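Local coordinates for protein glucose-6-phosphate isomerase (PDB 6OTU) that catalyses the reversible isomerisation of glucose-6-phosphate to fructose-6-phosphate, and is captured here with glucose-6-phosphate bound, at residues L315-L320 against E477-F482; T332-P337 against V399-I404; C352-N357 against P374-D379; I368-S373 against F485-N490. All coordinates share one frame; numbering follows the deposited sequence.

Contact 1: L315-L320 against E477-F482; sequences LLSAML and EHKFAF
L315, S317 and A318 on helix 313-327 meet K479 and F482 on helix 466-487 in a buried helix-helix packing within the alpha/beta fold of phosphoglucose isomerase. The short axes pass 8.0 Å apart and cross at -49°, with A318 set against K479 at the crossing. The apolar part belongs to L315 and F482, whose side chains run at about a right angle to each other. L315 lays its CD1 branch over one face of the phenyl ring, 3.7 Å from the ring centroid and 15° off the ring normal, a CH-pi contact on the CG and CD1 side of the ring. The small methyl of A318 sits where the helices cross: its CB lies 3.6 Å from F482 CB and 3.4 Å from the backbone K479 O. Helix 80-89 adds L80 against both L315 and F482. On the polar side K479 is an extended chain, with CG trans to the backbone N (chi1 172°). That shape carries its methylenes past S317 and its NZ on to a salt bridge with E402. The S317 hydroxyl lies alongside this aliphatic shaft, its OG 3.1 Å from K479 CD and 3.2 Å from K479 CE.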
# COMPACT_ATOMS: atom_id res chain seq x y z
N LEU A 315 23.41 -5.95 -5.33
CA LEU A 315 23.60 -6.55 -6.64
C LEU A 315 22.90 -7.90 -6.75
O LEU A 315 22.31 -8.22 -7.78
CB LEU A 315 25.10 -6.70 -6.94
CG LEU A 315 25.38 -7.16 -8.37
CD1 LEU A 315 24.68 -6.23 -9.35
CD2 LEU A 315 26.88 -7.22 -8.64
N LEU A 316 22.97 -8.72 -5.69
CA LEU A 316 22.26 -9.99 -5.69
C LEU A 316 20.75 -9.76 -5.74
O LEU A 316 20.04 -10.38 -6.54
CB LEU A 316 22.64 -10.80 -4.45
CG LEU A 316 22.11 -12.22 -4.24
CD1 LEU A 316 22.22 -13.06 -5.51
CD2 LEU A 316 22.88 -12.90 -3.10
N SER A 317 20.25 -8.87 -4.88
CA SER A 317 18.82 -8.62 -4.86
C SER A 317 18.33 -8.10 -6.21
O SER A 317 17.29 -8.53 -6.71
CB SER A 317 18.49 -7.67 -3.72
OG SER A 317 17.26 -7.01 -3.96
N ALA A 318 19.12 -7.23 -6.85
CA ALA A 318 18.78 -6.75 -8.18
C ALA A 318 18.71 -7.89 -9.20
O ALA A 318 17.75 -7.97 -9.98
CB ALA A 318 19.78 -5.69 -8.64
N MET A 319 19.71 -8.79 -9.20
CA MET A 319 19.74 -9.84 -10.22
C MET A 319 18.67 -10.91 -9.97
O MET A 319 18.05 -11.41 -10.92
CB MET A 319 21.13 -10.47 -10.30
CG MET A 319 22.22 -9.48 -10.65
SD MET A 319 21.86 -8.49 -12.12
CE MET A 319 21.89 -9.78 -13.36
N LEU A 320 18.43 -11.25 -8.70
CA LEU A 320 17.29 -12.12 -8.39
C LEU A 320 15.97 -11.49 -8.82
O LEU A 320 15.05 -12.18 -9.29
CB LEU A 320 17.27 -12.43 -6.89
CG LEU A 320 18.39 -13.33 -6.36
CD1 LEU A 320 18.46 -13.31 -4.85
CD2 LEU A 320 18.21 -14.77 -6.88
N GLU A 477 18.03 1.63 -2.75
CA GLU A 477 18.48 2.60 -3.75
C GLU A 477 19.42 1.93 -4.75
O GLU A 477 19.26 2.10 -5.96
CB GLU A 477 19.17 3.80 -3.08
CG GLU A 477 18.21 4.65 -2.25
CD GLU A 477 18.86 5.87 -1.63
OE1 GLU A 477 20.11 5.98 -1.64
OE2 GLU A 477 18.10 6.75 -1.14
N HIS A 478 20.37 1.13 -4.26
CA HIS A 478 21.31 0.50 -5.17
C HIS A 478 20.72 -0.71 -5.90
O HIS A 478 21.07 -0.94 -7.07
CB HIS A 478 22.58 0.12 -4.41
CG HIS A 478 23.29 1.32 -3.90
ND1 HIS A 478 23.35 2.49 -4.63
CD2 HIS A 478 23.91 1.58 -2.73
CE1 HIS A 478 24.01 3.40 -3.94
NE2 HIS A 478 24.36 2.88 -2.78
N LYS A 479 19.83 -1.46 -5.25
CA LYS A 479 19.08 -2.50 -5.96
C LYS A 479 18.44 -1.94 -7.22
O LYS A 479 18.59 -2.50 -8.31
CB LYS A 479 18.00 -3.11 -5.06
CG LYS A 479 17.10 -4.05 -5.86
CD LYS A 479 15.86 -4.47 -5.12
CE LYS A 479 15.17 -5.60 -5.86
NZ LYS A 479 13.80 -5.80 -5.37
N PHE A 480 17.70 -0.84 -7.09
CA PHE A 480 16.98 -0.29 -8.23
C PHE A 480 17.95 0.28 -9.27
O PHE A 480 17.73 0.14 -10.48
CB PHE A 480 15.98 0.76 -7.76
CG PHE A 480 14.94 0.20 -6.81
CD1 PHE A 480 14.31 -1.00 -7.08
CD2 PHE A 480 14.61 0.88 -5.65
CE1 PHE A 480 13.35 -1.52 -6.20
CE2 PHE A 480 13.65 0.36 -4.77
CZ PHE A 480 13.02 -0.83 -5.05
N ALA A 481 19.04 0.91 -8.80
CA ALA A 481 20.07 1.40 -9.71
C ALA A 481 20.70 0.26 -10.50
O ALA A 481 20.93 0.38 -11.71
CB ALA A 481 21.15 2.16 -8.92
N PHE A 482 21.01 -0.85 -9.82
CA PHE A 482 21.61 -1.98 -10.53
C PHE A 482 20.63 -2.54 -11.56
O PHE A 482 21.03 -2.90 -12.67
CB PHE A 482 22.05 -3.06 -9.54
CG PHE A 482 23.43 -2.84 -8.94
CD1 PHE A 482 24.53 -2.57 -9.74
CD2 PHE A 482 23.63 -2.94 -7.56
CE1 PHE A 482 25.80 -2.38 -9.19
CE2 PHE A 482 24.90 -2.76 -7.00
CZ PHE A 482 25.98 -2.48 -7.82

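Contact 2: T332-P337 against V399-I404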
# COMPACT_ATOMS: atom_id res chain seq x y z
N THR A 332 5.05 -8.46 -10.65
CA THR A 332 5.04 -7.70 -9.40
C THR A 332 6.06 -8.27 -8.43
O THR A 332 6.61 -9.34 -8.65
CB THR A 332 3.66 -7.67 -8.70
OG1 THR A 332 3.44 -8.90 -7.98
CG2 THR A 332 2.52 -7.42 -9.67
N THR A 333 6.32 -7.50 -7.37
CA THR A 333 7.10 -7.90 -6.20
C THR A 333 6.42 -7.33 -4.97
O THR A 333 6.16 -6.12 -4.92
CB THR A 333 8.56 -7.38 -6.24
OG1 THR A 333 9.20 -7.80 -7.44
CG2 THR A 333 9.35 -7.95 -5.07
N ALA A 334 6.17 -8.18 -3.98
CA ALA A 334 5.65 -7.78 -2.68
C ALA A 334 6.79 -7.66 -1.67
O ALA A 334 7.52 -8.63 -1.43
CB ALA A 334 4.62 -8.79 -2.16
N VAL A 335 6.91 -6.49 -1.06
CA VAL A 335 7.87 -6.26 0.02
C VAL A 335 7.11 -6.38 1.34
O VAL A 335 6.16 -5.63 1.58
CB VAL A 335 8.56 -4.89 -0.12
CG1 VAL A 335 9.72 -4.78 0.85
CG2 VAL A 335 9.04 -4.67 -1.58
N ILE A 336 7.53 -7.32 2.19
CA ILE A 336 6.76 -7.68 3.38
C ILE A 336 7.60 -7.49 4.64
O ILE A 336 8.29 -8.42 5.07
CB ILE A 336 6.25 -9.13 3.29
CG1 ILE A 336 5.45 -9.36 2.01
CG2 ILE A 336 5.45 -9.51 4.54
CD1 ILE A 336 4.16 -8.51 1.90
N PRO A 337 7.59 -6.31 5.27
CA PRO A 337 8.38 -6.13 6.50
C PRO A 337 7.65 -6.67 7.74
O PRO A 337 6.49 -6.33 7.99
CB PRO A 337 8.59 -4.60 6.58
CG PRO A 337 7.89 -4.01 5.28
CD PRO A 337 6.95 -5.07 4.79
N VAL A 399 3.41 -14.31 -7.05
CA VAL A 399 3.93 -13.03 -6.57
C VAL A 399 5.22 -13.30 -5.80
O VAL A 399 5.19 -13.88 -4.71
CB VAL A 399 2.92 -12.30 -5.67
CG1 VAL A 399 3.53 -11.00 -5.17
CG2 VAL A 399 1.61 -12.05 -6.42
N PRO A 400 6.38 -12.92 -6.34
CA PRO A 400 7.64 -13.01 -5.58
C PRO A 400 7.64 -12.06 -4.38
O PRO A 400 7.17 -10.92 -4.46
CB PRO A 400 8.71 -12.59 -6.59
CG PRO A 400 8.01 -12.67 -7.96
CD PRO A 400 6.56 -12.44 -7.72
N VAL A 401 8.17 -12.53 -3.25
CA VAL A 401 8.13 -11.79 -1.99
C VAL A 401 9.55 -11.48 -1.52
O VAL A 401 10.45 -12.32 -1.61
CB VAL A 401 7.36 -12.56 -0.89
CG1 VAL A 401 7.67 -12.00 0.50
CG2 VAL A 401 5.89 -12.50 -1.14
N GLU A 402 9.73 -10.28 -1.00
CA GLU A 402 10.91 -9.87 -0.26
C GLU A 402 10.51 -9.69 1.21
O GLU A 402 9.87 -8.70 1.57
CB GLU A 402 11.51 -8.59 -0.84
CG GLU A 402 11.99 -8.74 -2.30
CD GLU A 402 12.52 -7.44 -2.90
OE1 GLU A 402 12.11 -6.34 -2.48
OE2 GLU A 402 13.38 -7.53 -3.81
N PHE A 403 10.87 -10.66 2.05
CA PHE A 403 10.60 -10.56 3.48
C PHE A 403 11.67 -9.73 4.16
O PHE A 403 12.87 -9.90 3.88
CB PHE A 403 10.58 -11.95 4.14
CG PHE A 403 9.38 -12.77 3.81
CD1 PHE A 403 8.12 -12.42 4.29
CD2 PHE A 403 9.50 -13.89 2.99
CE1 PHE A 403 7.00 -13.18 3.97
CE2 PHE A 403 8.38 -14.67 2.68
CZ PHE A 403 7.12 -14.30 3.17
N ILE A 404 11.26 -8.87 5.07
CA ILE A 404 12.21 -8.12 5.89
C ILE A 404 11.87 -8.35 7.36
O ILE A 404 10.73 -8.12 7.77
CB ILE A 404 12.20 -6.62 5.57
CG1 ILE A 404 12.31 -6.41 4.06
CG2 ILE A 404 13.31 -5.92 6.35
CD1 ILE A 404 12.56 -4.96 3.63
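A334 and I336 each give both backbone polar groups to the neighbouring strand. A334 N donates to P400 O, A334 O accepts E402 N, I336 N reaches E402 O and I336 O takes I404 N, all four bonds measuring 2.8 to 3.0 Å. Side chains then sort onto two faces. On one, I336 CG1 meets V401 CG1 at 3.8 Å, and I336 and F403 lie side by side pointing the same way, I336 CB 3.9 Å from F403 CD1. The F403 ring also has V401 CG1 over its centre. On the other face V335 divides its two methyls: CG1, opposite the backbone N (chi1 -170°), is the branch that touches I404 CD1, and CG2 meets E402 OE1 at 3.6 Å. These are adjacent parallel strands in the mixed sheet of this SIS-clan fold, 332-337 lying between 401-406 and 375-377. Farther out, E402 is fixed by Y476 OH at OE1 and by the salt bridge of K479 at OE2, while helix 422-439 sets L430, S434 and L437 against F403. At the opening of the strand T332 OG1 rests against V399 CG1, and T332 packs on T332 of the second subunit.

Contact 3: C352-N357 against P374-D379; sequences CGMESN and PIIWGD. With G6Q (glucose-6-phosphate), chain E.
M354 reaches from helix 345-357 to strand 375-377 and carries most of the contact. Chi1 (-62°) and an extended chi2 bring SD to the strand backbone, and the bend at chi3 (72°) folds CE toward I375. The polar element is one weak hydrogen bond: I376 N points almost straight at M354 SD, 3.4 Å away with an N-H...S angle of 176°. Most of the rest is apolar, though M354 CG also lies 3.6 Å from P374 O. M354 CE meets I375 CD1 at 3.5 Å, M354 CG lies 4.3 Å from I376 CB, and I376 CD1 comes down on the bare backbone of G353, 3.8 Å from its CA. From beyond the pair, F480 covers I376 and C352, and W377 of the second subunit packs on M354. Within the helix S356 OG donates to C352 O at 2.6 Å, and S356 OG in turn accepts R269 NE. The other side of the helix turns to the ligand. There E355, its chain extended, holds OE1 3.0 Å from C2 of the open-chain glucose-6-phosphate, and its OE2 is held by Q351 NE2. This placement is consistent with the proton-donor role assigned to E355. Helix and strand belong to the beta-alpha-beta unit of strand 332-337, helix 345-357 and strand 375-377, and the site it serves is shared between subunits, since H386 O of the second subunit also binds the sugar phosphate, as expected for dimeric phosphoglucose isomerases.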
# COMPACT_ATOMS: atom_id res chain seq x y z
N CYS A 352 10.38 4.64 -5.18
CA CYS A 352 11.77 4.70 -5.59
C CYS A 352 12.03 3.73 -6.74
O CYS A 352 12.73 4.08 -7.70
CB CYS A 352 12.66 4.40 -4.38
SG CYS A 352 14.46 4.51 -4.74
N GLY A 353 11.43 2.54 -6.69
CA GLY A 353 11.58 1.56 -7.74
C GLY A 353 10.74 1.83 -8.98
O GLY A 353 11.26 1.78 -10.09
N MET A 354 9.45 2.13 -8.80
CA MET A 354 8.57 2.32 -9.96
C MET A 354 8.81 3.66 -10.65
O MET A 354 8.68 3.76 -11.88
CB MET A 354 7.11 2.19 -9.55
CG MET A 354 6.78 0.81 -8.99
SD MET A 354 5.04 0.57 -8.63
CE MET A 354 4.38 0.49 -10.28
N GLU A 355 9.11 4.71 -9.90
CA GLU A 355 9.42 5.98 -10.55
C GLU A 355 10.78 5.93 -11.26
O GLU A 355 10.95 6.51 -12.34
CB GLU A 355 9.38 7.13 -9.55
CG GLU A 355 9.05 8.46 -10.19
CD GLU A 355 9.37 9.60 -9.29
OE1 GLU A 355 9.26 10.75 -9.75
OE2 GLU A 355 9.74 9.37 -8.12
N SER A 356 11.76 5.24 -10.67
CA SER A 356 13.06 5.13 -11.31
C SER A 356 12.99 4.27 -12.56
O SER A 356 13.45 4.66 -13.63
CB SER A 356 14.10 4.55 -10.35
OG SER A 356 14.34 5.41 -9.25
N ASN A 357 12.40 3.08 -12.45
CA ASN A 357 12.55 2.09 -13.49
C ASN A 357 11.26 1.86 -14.26
O ASN A 357 11.20 0.96 -15.11
CB ASN A 357 13.10 0.79 -12.89
CG ASN A 357 14.52 0.99 -12.36
OD1 ASN A 357 15.25 1.84 -12.88
ND2 ASN A 357 14.92 0.25 -11.32
N PRO A 374 8.73 -3.85 -12.10
CA PRO A 374 7.46 -4.47 -11.71
C PRO A 374 6.66 -3.53 -10.82
O PRO A 374 7.16 -2.49 -10.37
CB PRO A 374 7.90 -5.73 -10.95
CG PRO A 374 9.26 -5.39 -10.40
CD PRO A 374 9.88 -4.36 -11.33
N ILE A 375 5.39 -3.90 -10.59
CA ILE A 375 4.62 -3.25 -9.55
C ILE A 375 5.24 -3.60 -8.21
O ILE A 375 5.51 -4.77 -7.92
CB ILE A 375 3.14 -3.67 -9.60
CG1 ILE A 375 2.58 -3.60 -11.02
CG2 ILE A 375 2.30 -2.80 -8.67
CD1 ILE A 375 2.65 -2.26 -11.61
N ILE A 376 5.51 -2.59 -7.40
CA ILE A 376 6.02 -2.81 -6.06
C ILE A 376 4.88 -2.49 -5.10
O ILE A 376 4.28 -1.42 -5.19
CB ILE A 376 7.28 -1.97 -5.79
CG1 ILE A 376 8.41 -2.44 -6.73
CG2 ILE A 376 7.73 -2.10 -4.33
CD1 ILE A 376 9.64 -1.54 -6.75
N TRP A 377 4.54 -3.46 -4.25
CA TRP A 377 3.43 -3.34 -3.33
C TRP A 377 3.74 -4.20 -2.11
O TRP A 377 4.72 -4.93 -2.09
CB TRP A 377 2.13 -3.76 -4.01
CG TRP A 377 2.10 -5.20 -4.37
CD1 TRP A 377 2.88 -5.83 -5.31
CD2 TRP A 377 1.30 -6.21 -3.76
NE1 TRP A 377 2.58 -7.18 -5.34
CE2 TRP A 377 1.61 -7.44 -4.40
CE3 TRP A 377 0.34 -6.20 -2.74
CZ2 TRP A 377 0.99 -8.64 -4.05
CZ3 TRP A 377 -0.29 -7.40 -2.40
CH2 TRP A 377 0.05 -8.60 -3.05
N GLY A 378 2.89 -4.13 -1.11
CA GLY A 378 3.10 -4.94 0.08
C GLY A 378 2.61 -4.24 1.33
O GLY A 378 2.14 -3.10 1.30
N ASP A 379 2.75 -4.96 2.45
CA ASP A 379 2.37 -4.47 3.77
C ASP A 379 3.07 -5.34 4.80
O ASP A 379 3.80 -6.27 4.45
CB ASP A 379 0.85 -4.47 3.94
CG ASP A 379 0.35 -3.30 4.77
OD1 ASP A 379 1.02 -2.94 5.77
OD2 ASP A 379 -0.71 -2.73 4.43
C1 G6Q E . 11.19 12.53 -7.10
C2 G6Q E . 10.09 13.08 -8.01
C3 G6Q E . 8.91 13.70 -7.26
C4 G6Q E . 9.25 15.02 -6.55
C5 G6Q E . 7.98 15.75 -6.12
C6 G6Q E . 8.27 16.96 -5.26
O1 G6Q E . 12.21 12.16 -7.57
O2 G6Q E . 10.62 14.04 -8.91
O3 G6Q E . 8.41 12.76 -6.30
O4 G6Q E . 10.05 14.77 -5.40
O5 G6Q E . 7.24 16.13 -7.29
O6 G6Q E . 9.17 17.83 -6.01
P G6Q E . 9.84 19.10 -5.27
O1P G6Q E . 10.71 18.55 -4.16
O2P G6Q E . 10.64 19.78 -6.37
O3P G6Q E . 8.70 19.96 -4.75

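Contact 4: I368-S373 against F485-N490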
# COMPACT_ATOMS: atom_id res chain seq x y z
N ILE A 368 12.34 -0.16 -25.96
CA ILE A 368 12.84 -1.47 -25.54
C ILE A 368 11.80 -2.54 -25.84
O ILE A 368 10.61 -2.26 -26.03
CB ILE A 368 13.23 -1.47 -24.05
CG1 ILE A 368 12.02 -1.17 -23.19
CG2 ILE A 368 14.38 -0.47 -23.78
CD1 ILE A 368 12.34 -1.09 -21.74
N SER A 369 12.25 -3.79 -25.88
CA SER A 369 11.38 -4.93 -26.18
C SER A 369 11.25 -5.88 -24.99
O SER A 369 10.87 -7.04 -25.16
CB SER A 369 11.89 -5.68 -27.40
OG SER A 369 11.82 -4.87 -28.54
N PHE A 370 11.55 -5.41 -23.79
CA PHE A 370 11.39 -6.21 -22.60
C PHE A 370 10.73 -5.33 -21.54
O PHE A 370 10.49 -4.13 -21.76
CB PHE A 370 12.75 -6.76 -22.14
CG PHE A 370 13.81 -5.70 -22.02
CD1 PHE A 370 14.57 -5.33 -23.14
CD2 PHE A 370 14.05 -5.07 -20.80
CE1 PHE A 370 15.54 -4.35 -23.04
CE2 PHE A 370 15.03 -4.09 -20.69
CZ PHE A 370 15.77 -3.72 -21.81
N ARG A 371 10.44 -5.92 -20.40
CA ARG A 371 9.72 -5.24 -19.33
C ARG A 371 10.69 -4.75 -18.27
O ARG A 371 11.68 -5.41 -17.97
CB ARG A 371 8.65 -6.16 -18.71
CG ARG A 371 7.68 -6.66 -19.78
CD ARG A 371 6.41 -7.24 -19.21
NE ARG A 371 5.51 -7.71 -20.27
CZ ARG A 371 4.50 -7.00 -20.77
NH1 ARG A 371 4.25 -5.78 -20.31
NH2 ARG A 371 3.74 -7.51 -21.73
N THR A 372 10.41 -3.58 -17.72
CA THR A 372 11.29 -3.02 -16.71
C THR A 372 10.68 -3.14 -15.31
O THR A 372 10.45 -4.26 -14.84
CB THR A 372 11.63 -1.59 -17.06
OG1 THR A 372 10.43 -0.91 -17.42
CG2 THR A 372 12.63 -1.59 -18.24
N SER A 373 10.43 -2.02 -14.63
CA SER A 373 10.02 -2.10 -13.23
C SER A 373 8.77 -2.95 -13.07
O SER A 373 7.85 -2.85 -13.89
CB SER A 373 9.76 -0.72 -12.62
OG SER A 373 9.44 -0.86 -11.24
N PHE A 485 20.72 -0.18 -14.46
CA PHE A 485 21.98 -0.35 -15.20
C PHE A 485 21.94 -1.60 -16.06
O PHE A 485 22.48 -1.63 -17.17
CB PHE A 485 23.17 -0.45 -14.24
CG PHE A 485 23.45 0.81 -13.47
CD1 PHE A 485 23.18 2.05 -14.02
CD2 PHE A 485 24.00 0.74 -12.20
CE1 PHE A 485 23.45 3.20 -13.32
CE2 PHE A 485 24.27 1.90 -11.48
CZ PHE A 485 23.99 3.13 -12.04
N CYS A 486 21.29 -2.65 -15.55
CA CYS A 486 21.19 -3.90 -16.28
C CYS A 486 20.23 -3.76 -17.46
O CYS A 486 20.58 -4.11 -18.60
CB CYS A 486 20.74 -5.01 -15.33
SG CYS A 486 20.71 -6.64 -16.05
N TRP A 487 19.02 -3.23 -17.22
CA TRP A 487 18.08 -2.93 -18.30
C TRP A 487 18.63 -1.91 -19.30
O TRP A 487 18.21 -1.91 -20.46
CB TRP A 487 16.76 -2.43 -17.71
CG TRP A 487 16.02 -3.53 -17.03
CD1 TRP A 487 15.97 -4.84 -17.43
CD2 TRP A 487 15.25 -3.45 -15.83
NE1 TRP A 487 15.21 -5.57 -16.56
CE2 TRP A 487 14.75 -4.75 -15.57
CE3 TRP A 487 14.91 -2.40 -14.96
CZ2 TRP A 487 13.93 -5.03 -14.47
CZ3 TRP A 487 14.11 -2.68 -13.87
CH2 TRP A 487 13.63 -3.98 -13.63
N GLY A 488 19.56 -1.05 -18.88
CA GLY A 488 20.05 -0.00 -19.76
C GLY A 488 19.11 1.18 -19.92
O GLY A 488 19.12 1.83 -20.97
N ILE A 489 18.30 1.47 -18.91
CA ILE A 489 17.37 2.58 -18.95
C ILE A 489 17.93 3.71 -18.09
O ILE A 489 18.91 3.55 -17.38
CB ILE A 489 15.96 2.15 -18.47
CG1 ILE A 489 16.05 1.67 -17.01
CG2 ILE A 489 15.41 1.07 -19.36
CD1 ILE A 489 14.71 1.39 -16.34
N ASN A 490 17.28 4.88 -18.15
CA ASN A 490 17.67 6.00 -17.30
C ASN A 490 16.80 5.96 -16.04
O ASN A 490 15.63 6.35 -16.06
CB ASN A 490 17.56 7.33 -18.03
CG ASN A 490 17.92 8.53 -17.14
OD1 ASN A 490 18.41 8.36 -16.03
ND2 ASN A 490 17.66 9.76 -17.64
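The indole of W487 meets T372 and F370 where the C-terminal end of helix 466-487, left through G488 with its positive phi, packs on the loop joining helix 345-357 to strand 375-377 of the beta-alpha-beta unit. T372 CA stands over the six-membered ring, 3.8 Å from its centroid and 2° off the normal, a nearly vertical CH-pi contact. The carbonyl oxygen R371 O lies over the same face, nearer the rim, and the T372 carbonyl continues the cover, T372 O being 3.4 Å from W487 CH2. F370 comes in obliquely on that same side, at the CD1 end of the five-membered ring, with planes at 35° and CE2 3.5 Å from W487 CD1. Its chi1 of 51°, with CG between the backbone N and carbonyl carbon, brings the ring to the helix end. I368 CB covers one face of that phenyl ring. Beside the indole, T372 and I489 reach tip to tip through their CG2 methyls, 4.0 Å apart, and I368 CD1 adds a looser touch on I489 CG2. Polar atoms are secured from outside: N326 accepts W487 NE1 through OD1 and donates through ND2 to R371 O, while T372 OG1 bonds to K359 O. The loop also joins the dimer, with R371 NH1 in a salt bridge to D397 of the second subunit. Where the helix stops, W487 O lies in the plane of the F370 ring at its edge, 3.3 Å from F370 CZ.

Contacts 1, 3 and 4 are tied together by helix 466-487, which supplies a segment to contacts 1 and 4 and reaches contact 3 through F480, whose O lies 2.9 Å from N357 ND2. The K479 to E402 salt bridge joins contact 1 to the strands of contact 2. Contacts 2 and 3 share a sheet, with V335 N 2.9 Å from W377 O. N357 O lies 3.1 Å from S373 N, coupling contacts 3 and 4. Of the four, contact 3 holds the catalytic E355; the S373 side chain of contact 4 is about 8 Å from that of E355, and the I336 side chain of contact 2 is about 11 Å from that of H386.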